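Local coordinates for protein dihydroneopterin aldolase (Burkholderia thailandensis, PDB 3V9O) that belongs to the dihydroneopterin aldolase family, adopts the T-fold, and in this crystal binds guanine in a pocket formed between neighbouring subunits, at residues H30-N35 / Q80-C85; A60-V65 / E71-D76; A103-H108 / R112-S117. All coordinates share one frame; numbering follows the deposited sequence.

Interaction 1: H30-N35 / Q80-C85; sequences HEVYMN and QSVAQC. With EDO (1,2-ethanediol), chain F; SO4 (sulfate ion), chain H.
V82 in segment 80-85 of helix 76-87 presses against the imidazole of H30 on the strand, the two side chains approaching from opposite directions. V82 CB lies in the ring plane at its edge, 3.9 Å from H30 CD2, while V82 CG1 comes obliquely to 3.6 Å from the same carbon. That methyl is also 3.8 Å from H30 NE2, so the contact involves the CD2-NE2 side of the ring. With H30 CG anti to the backbone N (chi1 175°), the imidazole extends from the strand to the helix. V32, two residues further on, adds a looser apolar touch, its CG1 4.3 Å from V82 CG1. Outward from this shell, H30 ND1 is hydrogen-bonded to the carbonyl O of D126 in the second subunit, which helps to fix the ring's rotation. H30 and V32 also form backbone bonds with I51 and V49 of the adjacent strand, and V82 packs on I51. Small molecules, probably from the crystallisation liquor, bind at the periphery: N35 ND2 donates to a sulfate, and C85 O accepts from 1,2-ethanediol. Dispersion contacts therefore join helix to sheet, with the imidazole playing two parts: its CD2-NE2 side meets valine, and ND1 serves the subunit interface.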
loop_
_atom_site.group_PDB
_atom_site.type_symbol
_atom_site.label_atom_id
_atom_site.label_comp_id
_atom_site.label_asym_id
_atom_site.label_seq_id
_atom_site.Cartn_x
_atom_site.Cartn_y
_atom_site.Cartn_z
ATOM N N HIS A 30 -4.880 15.683 2.894
ATOM C CA HIS A 30 -5.390 17.026 2.973
ATOM C C HIS A 30 -6.251 17.101 4.221
ATOM O O HIS A 30 -7.273 16.451 4.317
ATOM C CB HIS A 30 -6.220 17.315 1.711
ATOM C CG HIS A 30 -6.902 18.627 1.725
ATOM N ND1 HIS A 30 -6.430 19.710 2.418
ATOM C CD2 HIS A 30 -8.003 19.061 1.058
ATOM C CE1 HIS A 30 -7.231 20.751 2.223
ATOM N NE2 HIS A 30 -8.203 20.371 1.421
ATOM N N GLU A 31 -5.850 17.915 5.175
ATOM C CA GLU A 31 -6.635 18.094 6.404
ATOM C C GLU A 31 -7.539 19.323 6.277
ATOM O O GLU A 31 -7.168 20.371 5.770
ATOM C CB GLU A 31 -5.731 18.221 7.622
ATOM C CG GLU A 31 -4.923 19.461 7.740
ATOM C CD GLU A 31 -4.349 19.667 9.101
ATOM O OE1 GLU A 31 -4.331 18.736 9.947
ATOM O OE2 GLU A 31 -3.892 20.794 9.359
ATOM N N VAL A 32 -8.746 19.127 6.829
ATOM C CA VAL A 32 -9.687 20.222 6.986
ATOM C C VAL A 32 -10.291 20.137 8.376
ATOM O O VAL A 32 -10.299 19.073 9.030
ATOM C CB VAL A 32 -10.821 20.172 5.926
ATOM C CG1 VAL A 32 -10.266 20.297 4.486
ATOM C CG2 VAL A 32 -11.704 18.933 6.063
ATOM N N TYR A 33 -10.824 21.256 8.852
ATOM C CA TYR A 33 -11.555 21.295 10.087
ATOM C C TYR A 33 -12.980 21.701 9.714
ATOM O O TYR A 33 -13.179 22.695 8.991
ATOM C CB TYR A 33 -10.949 22.299 11.070
ATOM C CG TYR A 33 -9.595 21.857 11.617
ATOM C CD1 TYR A 33 -8.436 22.169 10.933
ATOM C CD2 TYR A 33 -9.510 21.096 12.797
ATOM C CE1 TYR A 33 -7.189 21.768 11.439
ATOM C CE2 TYR A 33 -8.277 20.700 13.295
ATOM C CZ TYR A 33 -7.142 21.052 12.599
ATOM O OH TYR A 33 -5.895 20.663 13.134
ATOM N N MET A 34 -13.942 20.910 10.175
ATOM C CA MET A 34 -15.318 21.197 9.785
ATOM C C MET A 34 -16.258 20.619 10.830
ATOM O O MET A 34 -15.879 19.761 11.670
ATOM C CB MET A 34 -15.609 20.600 8.397
ATOM C CG MET A 34 -15.482 19.075 8.444
ATOM S SD MET A 34 -15.675 18.270 6.837
ATOM C CE MET A 34 -17.199 18.638 6.441
ATOM N N ASN A 35 -17.519 21.061 10.794
ATOM C CA ASN A 35 -18.537 20.432 11.609
ATOM C C ASN A 35 -19.002 19.186 10.865
ATOM O O ASN A 35 -19.317 19.257 9.684
ATOM C CB ASN A 35 -19.661 21.439 11.849
ATOM C CG ASN A 35 -19.213 22.548 12.775
ATOM O OD1 ASN A 35 -18.695 22.289 13.858
ATOM N ND2 ASN A 35 -19.339 23.790 12.316
ATOM N N GLN A 80 -9.408 22.102 -4.723
ATOM C CA GLN A 80 -10.564 22.986 -4.985
ATOM C C GLN A 80 -11.879 22.266 -4.772
ATOM O O GLN A 80 -12.831 22.857 -4.214
ATOM C CB GLN A 80 -10.469 23.484 -6.427
ATOM C CG GLN A 80 -9.447 24.607 -6.586
ATOM C CD GLN A 80 -9.047 24.900 -8.035
ATOM O OE1 GLN A 80 -9.524 24.261 -8.990
ATOM N NE2 GLN A 80 -8.125 25.851 -8.197
ATOM N N SER A 81 -11.982 21.052 -5.273
ATOM C CA SER A 81 -13.210 20.304 -5.108
ATOM C C SER A 81 -13.478 19.959 -3.654
ATOM O O SER A 81 -14.647 20.055 -3.209
ATOM C CB SER A 81 -13.234 19.082 -6.001
ATOM O OG SER A 81 -13.004 19.524 -7.322
ATOM N N VAL A 82 -12.449 19.574 -2.904
ATOM C CA VAL A 82 -12.666 19.322 -1.470
ATOM C C VAL A 82 -13.141 20.609 -0.828
ATOM O O VAL A 82 -14.143 20.601 -0.084
ATOM C CB VAL A 82 -11.364 18.868 -0.823
ATOM C CG1 VAL A 82 -11.570 18.790 0.709
ATOM C CG2 VAL A 82 -11.010 17.489 -1.375
ATOM N N ALA A 83 -12.514 21.744 -1.089
ATOM C CA ALA A 83 -12.941 22.992 -0.460
ATOM C C ALA A 83 -14.377 23.325 -0.778
ATOM O O ALA A 83 -15.146 23.767 0.131
ATOM C CB ALA A 83 -12.062 24.172 -0.903
ATOM N N GLN A 84 -14.799 23.128 -2.022
ATOM C CA GLN A 84 -16.159 23.452 -2.400
ATOM C C GLN A 84 -17.147 22.571 -1.622
ATOM O O GLN A 84 -18.168 23.048 -1.149
ATOM C CB GLN A 84 -16.336 23.258 -3.896
ATOM C CG GLN A 84 -15.677 24.363 -4.701
ATOM C CD GLN A 84 -15.463 24.018 -6.178
ATOM O OE1 GLN A 84 -15.754 22.899 -6.646
ATOM N NE2 GLN A 84 -14.936 24.994 -6.924
ATOM N N CYS A 85 -16.832 21.293 -1.507
ATOM C CA CYS A 85 -17.719 20.377 -0.791
ATOM C C CYS A 85 -17.808 20.664 0.694
ATOM O O CYS A 85 -18.922 20.697 1.268
ATOM C CB CYS A 85 -17.312 18.914 -1.079
ATOM S SG CYS A 85 -17.572 18.382 -2.768
HETATM C C1 EDO F . -22.746 17.703 0.783
HETATM O O1 EDO F . -23.143 17.881 -0.576
HETATM C C2 EDO F . -21.231 17.849 0.849
HETATM O O2 EDO F . -20.814 18.758 -0.191
HETATM S S SO4 H . -21.936 24.478 9.379
HETATM O O1 SO4 H . -22.756 25.099 10.424
HETATM O O2 SO4 H . -22.179 25.145 8.098
HETATM O O3 SO4 H . -20.527 24.628 9.753
HETATM O O4 SO4 H . -22.279 23.058 9.233
#

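Interaction 2: A60-V65 / E71-D76; sequences ALTTPV and EVVDYD. With GUN (guanine), chain G.
Two flat groups define this region: the carboxylate of E71, which grips V65 across the contact, and the ring of Y75, which carries guanine on one face. V65 N donates to E71 OE2 at 2.8 Å with an N-H...O angle of 165°, meeting the syn side but 33° out of the carboxylate plane. P64 CB comes to 3.5 Å from E71 OE1. An extended chain beyond CG carries the acid to this turn, where OE1 also accepts from the backbone N of E66 and K68. The carboxylate thus gathers the amide N-H groups of V65, E66 and K68. One water lies between T63 O and E71 OE2 and another between T63 O and E71 O, although competing acceptors leave their proton assignments uncertain. Apolar contacts continue the seam: T62 CG2 meets V73 CG2 at 3.7 Å, and P64 CD packs on V72 CG1 at 3.9 Å.

Beyond the seam, guanine C4 stands 3.4 Å above the Y75 plane, over the ring centre. Guanine N2 donates to V73 O at 2.8 Å, N9 donates to D74 OD1 at 2.9 Å, and N3 accepts from Y75 N at 3.0 Å. D74 OD1 additionally takes the bond from D76 N that caps the following helix. Q94 N and E95 OE2 of the second subunit also bind guanine. A base stacked on an aromatic ring of one subunit and anchored by a glutamate of the next is characteristic of the intersubunit pockets of T-fold proteins.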
loop_
_atom_site.group_PDB
_atom_site.type_symbol
_atom_site.label_atom_id
_atom_site.label_comp_id
_atom_site.label_asym_id
_atom_site.label_seq_id
_atom_site.Cartn_x
_atom_site.Cartn_y
_atom_site.Cartn_z
ATOM N N ALA A 60 -3.174 10.327 -23.033
ATOM C CA ALA A 60 -3.354 10.961 -24.311
ATOM C C ALA A 60 -3.857 12.391 -24.155
ATOM O O ALA A 60 -3.697 13.214 -25.080
ATOM C CB ALA A 60 -4.299 10.142 -25.196
ATOM N N LEU A 61 -4.459 12.688 -23.016
ATOM C CA LEU A 61 -4.980 14.024 -22.759
ATOM C C LEU A 61 -4.051 14.855 -21.886
ATOM O O LEU A 61 -4.361 16.020 -21.625
ATOM C CB LEU A 61 -6.368 13.956 -22.084
ATOM C CG LEU A 61 -7.409 13.237 -22.946
ATOM C CD1 LEU A 61 -8.749 13.148 -22.169
ATOM C CD2 LEU A 61 -7.645 13.930 -24.284
ATOM N N THR A 62 -2.951 14.283 -21.380
ATOM C CA THR A 62 -2.180 14.966 -20.310
ATOM C C THR A 62 -0.702 14.749 -20.457
ATOM O O THR A 62 0.028 14.698 -19.466
ATOM C CB THR A 62 -2.590 14.519 -18.889
ATOM O OG1 THR A 62 -2.315 13.120 -18.724
ATOM C CG2 THR A 62 -4.070 14.808 -18.641
ATOM N N THR A 63 -0.217 14.616 -21.689
ATOM C CA THR A 63 1.211 14.396 -21.931
ATOM C C THR A 63 1.756 15.663 -22.500
ATOM O O THR A 63 1.503 15.964 -23.662
ATOM C CB THR A 63 1.480 13.144 -22.849
ATOM O OG1 THR A 63 1.036 11.960 -22.136
ATOM C CG2 THR A 63 3.004 13.009 -23.117
ATOM N N PRO A 64 2.463 16.462 -21.681
ATOM C CA PRO A 64 2.988 17.725 -22.174
ATOM C C PRO A 64 4.185 17.509 -23.051
ATOM O O PRO A 64 5.119 16.737 -22.726
ATOM C CB PRO A 64 3.389 18.478 -20.896
ATOM C CG PRO A 64 3.785 17.330 -19.943
ATOM C CD PRO A 64 2.792 16.219 -20.262
ATOM N N VAL A 65 4.149 18.182 -24.186
ATOM C CA VAL A 65 5.294 18.187 -25.061
ATOM C C VAL A 65 5.920 19.565 -25.127
ATOM O O VAL A 65 6.975 19.708 -25.720
ATOM C CB VAL A 65 4.992 17.622 -26.487
ATOM C CG1 VAL A 65 4.376 16.238 -26.374
ATOM C CG2 VAL A 65 4.064 18.537 -27.247
ATOM N N GLU A 71 -1.536 21.893 -21.215
ATOM C CA GLU A 71 -1.435 20.552 -21.792
ATOM C C GLU A 71 -1.869 19.439 -20.839
ATOM O O GLU A 71 -1.883 18.267 -21.225
ATOM C CB GLU A 71 0.007 20.260 -22.216
ATOM C CG GLU A 71 0.479 21.161 -23.328
ATOM C CD GLU A 71 1.854 20.766 -23.737
ATOM O OE1 GLU A 71 2.773 21.184 -23.030
ATOM O OE2 GLU A 71 2.047 19.992 -24.716
ATOM N N VAL A 72 -2.089 19.771 -19.558
ATOM C CA VAL A 72 -2.446 18.755 -18.581
ATOM C C VAL A 72 -3.693 19.112 -17.778
ATOM O O VAL A 72 -4.249 20.228 -17.915
ATOM C CB VAL A 72 -1.267 18.502 -17.601
ATOM C CG1 VAL A 72 0.008 18.133 -18.318
ATOM C CG2 VAL A 72 -0.985 19.702 -16.697
ATOM N N VAL A 73 -4.196 18.145 -17.008
ATOM C CA VAL A 73 -5.274 18.406 -16.044
ATOM C C VAL A 73 -4.621 18.986 -14.786
ATOM O O VAL A 73 -3.777 18.365 -14.181
ATOM C CB VAL A 73 -6.064 17.118 -15.676
ATOM C CG1 VAL A 73 -7.025 17.407 -14.513
ATOM C CG2 VAL A 73 -6.838 16.608 -16.917
ATOM N N ASP A 74 -4.952 20.242 -14.480
ATOM C CA ASP A 74 -4.366 20.944 -13.324
ATOM C C ASP A 74 -4.730 20.224 -12.028
ATOM O O ASP A 74 -5.918 20.084 -11.688
ATOM C CB ASP A 74 -4.920 22.357 -13.316
ATOM C CG ASP A 74 -4.210 23.285 -12.329
ATOM O OD1 ASP A 74 -3.707 22.810 -11.311
ATOM O OD2 ASP A 74 -4.264 24.525 -12.586
ATOM N N TYR A 75 -3.756 19.723 -11.303
ATOM C CA TYR A 75 -4.065 18.980 -10.114
ATOM C C TYR A 75 -4.581 19.823 -8.942
ATOM O O TYR A 75 -5.113 19.233 -7.978
ATOM C CB TYR A 75 -2.848 18.111 -9.697
ATOM C CG TYR A 75 -1.523 18.782 -9.442
ATOM C CD1 TYR A 75 -1.412 19.954 -8.699
ATOM C CD2 TYR A 75 -0.342 18.169 -9.871
ATOM C CE1 TYR A 75 -0.141 20.504 -8.434
ATOM C CE2 TYR A 75 0.913 18.710 -9.615
ATOM C CZ TYR A 75 0.994 19.900 -8.904
ATOM O OH TYR A 75 2.251 20.393 -8.659
ATOM N N ASP A 76 -4.585 21.149 -9.082
ATOM C CA ASP A 76 -5.264 22.009 -8.096
ATOM C C ASP A 76 -6.773 21.710 -8.014
ATOM O O ASP A 76 -7.408 22.088 -7.027
ATOM C CB ASP A 76 -5.086 23.494 -8.390
ATOM C CG ASP A 76 -3.651 24.010 -8.124
ATOM O OD1 ASP A 76 -2.793 23.305 -7.551
ATOM O OD2 ASP A 76 -3.424 25.173 -8.515
HETATM N N9 GUN G . -0.850 22.720 -11.165
HETATM C C8 GUN G . 0.269 23.443 -10.773
HETATM N N7 GUN G . 1.478 22.781 -11.075
HETATM C C5 GUN G . 1.034 21.652 -11.735
HETATM C C6 GUN G . 1.778 20.518 -12.314
HETATM O O6 GUN G . 3.014 20.410 -12.333
HETATM N N1 GUN G . 1.004 19.516 -12.896
HETATM C C2 GUN G . -0.389 19.521 -12.862
HETATM N N2 GUN G . -1.086 18.456 -13.384
HETATM N N3 GUN G . -1.109 20.592 -12.312
HETATM C C4 GUN G . -0.339 21.598 -11.764
HETATM O O HOH W 1 -1.566 16.462 -23.720
HETATM O O HOH W 2 0.404 17.643 -25.652
#

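Interaction 3: A103-H108 / R112-S117; sequences ASLLAH and RAVRVS. With EDO (1,2-ethanediol), chain B.
The second helix of the T-fold's beta-beta-alpha-alpha-beta-beta unit packs here on the strand that follows it, with L105 and L106 closing over V114. V114 points toward the helix and divides its methyls between the two leucines. In the conformer described, one of two deposited, CG1 sits between the backbone N and the carbonyl carbon (chi1 64°); it approaches L106 CG to 3.6 Å and L106 CD2 to 3.8 Å. The other methyl, V114 CG2, meets L105 CD1 at 4.0 Å, the side chains crossing at about a right angle. L106 gains its contact through the end of its side chain, and its CD2 also reaches 4.3 Å from A113 CA.

After the helix the chain turns back, with A107 at the centre of an inverse gamma turn. At the start of the strand R112 and A113 both face F56, a classic beta bulge. R112 CB points away from the helix, and the chain bends at chi2 and chi3: NE and NH2 each donate at 3.1 Å, to O2 and O1 of one 1,2-ethanediol respectively, with O1 in the guanidinium plane at its edge. NH1 turns to D21 in a salt bridge.

Neighbouring elements complete the layer. L105 also packs on L77 and S81 of helix 76-87 and on V53 of strand 47-58, L106 touches R136 of strand 127-137, and V114 lies against L55, placing the contact between the helical pair and one face of the antiparallel sheet, over strands 47-58, 113-120 and 127-137.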
loop_
_atom_site.group_PDB
_atom_site.type_symbol
_atom_site.label_atom_id
_atom_site.label_comp_id
_atom_site.label_asym_id
_atom_site.label_seq_id
_atom_site.Cartn_x
_atom_site.Cartn_y
_atom_site.Cartn_z
ATOM N N ALA A 103 -18.129 12.707 -6.727
ATOM C CA ALA A 103 -19.015 13.132 -7.821
ATOM C C ALA A 103 -18.501 14.419 -8.471
ATOM O O ALA A 103 -18.529 14.545 -9.728
ATOM C CB ALA A 103 -20.438 13.311 -7.323
ATOM N N SER A 104 -18.054 15.369 -7.657
ATOM C CA SER A 104 -17.494 16.598 -8.195
ATOM C C SER A 104 -16.318 16.328 -9.116
ATOM O O SER A 104 -16.234 16.907 -10.207
ATOM C CB SER A 104 -17.084 17.489 -7.000
ATOM O OG SER A 104 -16.450 18.662 -7.464
ATOM N N LEU A 105 -15.395 15.472 -8.685
ATOM C CA LEU A 105 -14.177 15.253 -9.464
ATOM C C LEU A 105 -14.424 14.401 -10.729
ATOM O O LEU A 105 -13.694 14.567 -11.719
ATOM C CB LEU A 105 -13.120 14.565 -8.561
ATOM C CG LEU A 105 -12.494 15.609 -7.619
ATOM C CD1 LEU A 105 -11.701 14.829 -6.583
ATOM C CD2 LEU A 105 -11.611 16.637 -8.316
ATOM N N LEU A 106 -15.431 13.527 -10.708
ATOM C CA LEU A 106 -15.807 12.777 -11.906
ATOM C C LEU A 106 -16.416 13.680 -12.939
ATOM O O LEU A 106 -16.476 13.291 -14.107
ATOM C CB LEU A 106 -16.826 11.709 -11.569
ATOM C CG LEU A 106 -16.179 10.516 -10.911
ATOM C CD1 LEU A 106 -17.322 9.699 -10.227
ATOM C CD2 LEU A 106 -15.351 9.657 -11.882
ATOM N N ALA A 107 -16.883 14.884 -12.584
ATOM C CA ALA A 107 -17.654 15.706 -13.527
ATOM C C ALA A 107 -16.753 16.529 -14.444
ATOM O O ALA A 107 -16.927 17.735 -14.612
ATOM C CB ALA A 107 -18.649 16.617 -12.749
ATOM N N HIS A 108 -15.748 15.879 -15.049
ATOM C CA HIS A 108 -14.732 16.539 -15.875
ATOM C C HIS A 108 -14.435 15.580 -17.015
ATOM O O HIS A 108 -14.251 14.366 -16.797
ATOM C CB HIS A 108 -13.465 16.852 -15.101
ATOM C CG HIS A 108 -13.676 17.802 -13.980
ATOM N ND1 HIS A 108 -13.790 19.173 -14.157
ATOM C CD2 HIS A 108 -13.932 17.555 -12.675
ATOM C CE1 HIS A 108 -14.076 19.728 -12.985
ATOM N NE2 HIS A 108 -14.165 18.766 -12.070
ATOM N N ARG A 112 -11.049 9.897 -15.899
ATOM C CA ARG A 112 -11.492 8.528 -16.142
ATOM C C ARG A 112 -11.993 7.879 -14.865
ATOM O O ARG A 112 -12.913 7.075 -14.878
ATOM C CB ARG A 112 -10.314 7.741 -16.668
ATOM C CG ARG A 112 -10.427 6.214 -16.709
ATOM C CD ARG A 112 -11.242 5.784 -17.907
ATOM N NE ARG A 112 -10.855 6.399 -19.191
ATOM C CZ ARG A 112 -9.831 5.997 -19.959
ATOM N NH1 ARG A 112 -9.067 4.965 -19.590
ATOM N NH2 ARG A 112 -9.586 6.625 -21.116
ATOM N N ALA A 113 -11.348 8.181 -13.715
ATOM C CA ALA A 113 -11.696 7.528 -12.448
ATOM C C ALA A 113 -11.242 8.366 -11.278
ATOM O O ALA A 113 -10.314 9.204 -11.465
ATOM C CB ALA A 113 -11.056 6.146 -12.331
ATOM N N VAL A 114 -11.833 8.136 -10.123
ATOM C CA VAL A 114 -11.364 8.814 -8.923
ATOM C C VAL A 114 -11.460 7.886 -7.721
ATOM O O VAL A 114 -12.380 7.048 -7.619
ATOM C CB VAL A 114 -12.103 10.151 -8.758
ATOM C CG1 VAL A 114 -13.569 9.924 -8.553
ATOM C CG2 VAL A 114 -11.485 10.966 -7.583
ATOM N N ARG A 115 -10.481 7.998 -6.819
ATOM C CA ARG A 115 -10.525 7.308 -5.530
ATOM C C ARG A 115 -10.570 8.464 -4.513
ATOM O O ARG A 115 -9.698 9.372 -4.587
ATOM C CB ARG A 115 -9.308 6.428 -5.286
ATOM C CG ARG A 115 -9.447 5.631 -3.927
ATOM C CD ARG A 115 -8.198 4.794 -3.622
ATOM N NE ARG A 115 -7.057 5.686 -3.300
ATOM C CZ ARG A 115 -6.776 6.247 -2.093
ATOM N NH1 ARG A 115 -7.533 6.065 -1.001
ATOM N NH2 ARG A 115 -5.699 7.035 -1.985
ATOM N N VAL A 116 -11.486 8.450 -3.560
ATOM C CA VAL A 116 -11.550 9.438 -2.477
ATOM C C VAL A 116 -11.744 8.700 -1.172
ATOM O O VAL A 116 -12.545 7.776 -1.075
ATOM C CB VAL A 116 -12.735 10.366 -2.615
ATOM C CG1 VAL A 116 -12.710 11.427 -1.469
ATOM C CG2 VAL A 116 -12.731 11.041 -3.983
ATOM N N SER A 117 -10.935 9.057 -0.176
ATOM C CA SER A 117 -11.168 8.610 1.198
ATOM C C SER A 117 -11.287 9.835 2.093
ATOM O O SER A 117 -10.580 10.848 1.929
ATOM C CB SER A 117 -10.103 7.626 1.730
ATOM O OG SER A 117 -8.839 8.265 1.841
HETATM C C1 EDO B . -11.631 10.391 -21.013
HETATM O O1 EDO B . -11.236 9.215 -21.744
HETATM C C2 EDO B . -11.967 9.987 -19.583
HETATM O O2 EDO B . -12.763 8.779 -19.492
#

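In the fold
Interactions 1 and 3 are buried helix-on-sheet contacts, and interaction 2 is a surface contact within the long connection between strand 47-58 and helix 76-87. In interactions 1 and 3, consecutive helices pack on one antiparallel sheet; they meet where S81 OG lies 3.4 Å from L105 CD2, their centres about 15 Å apart. Interaction 2, whose centre is about 24 Å from that of interaction 1, is nested within the loop that interaction 1 closes. Chemistry follows place: aliphatic side chains dominate interaction 3, an imidazole joins them in interaction 1, and a carboxylate with backbone amides and waters organises interaction 2. Interactions 1 and 2 both touch the second subunit.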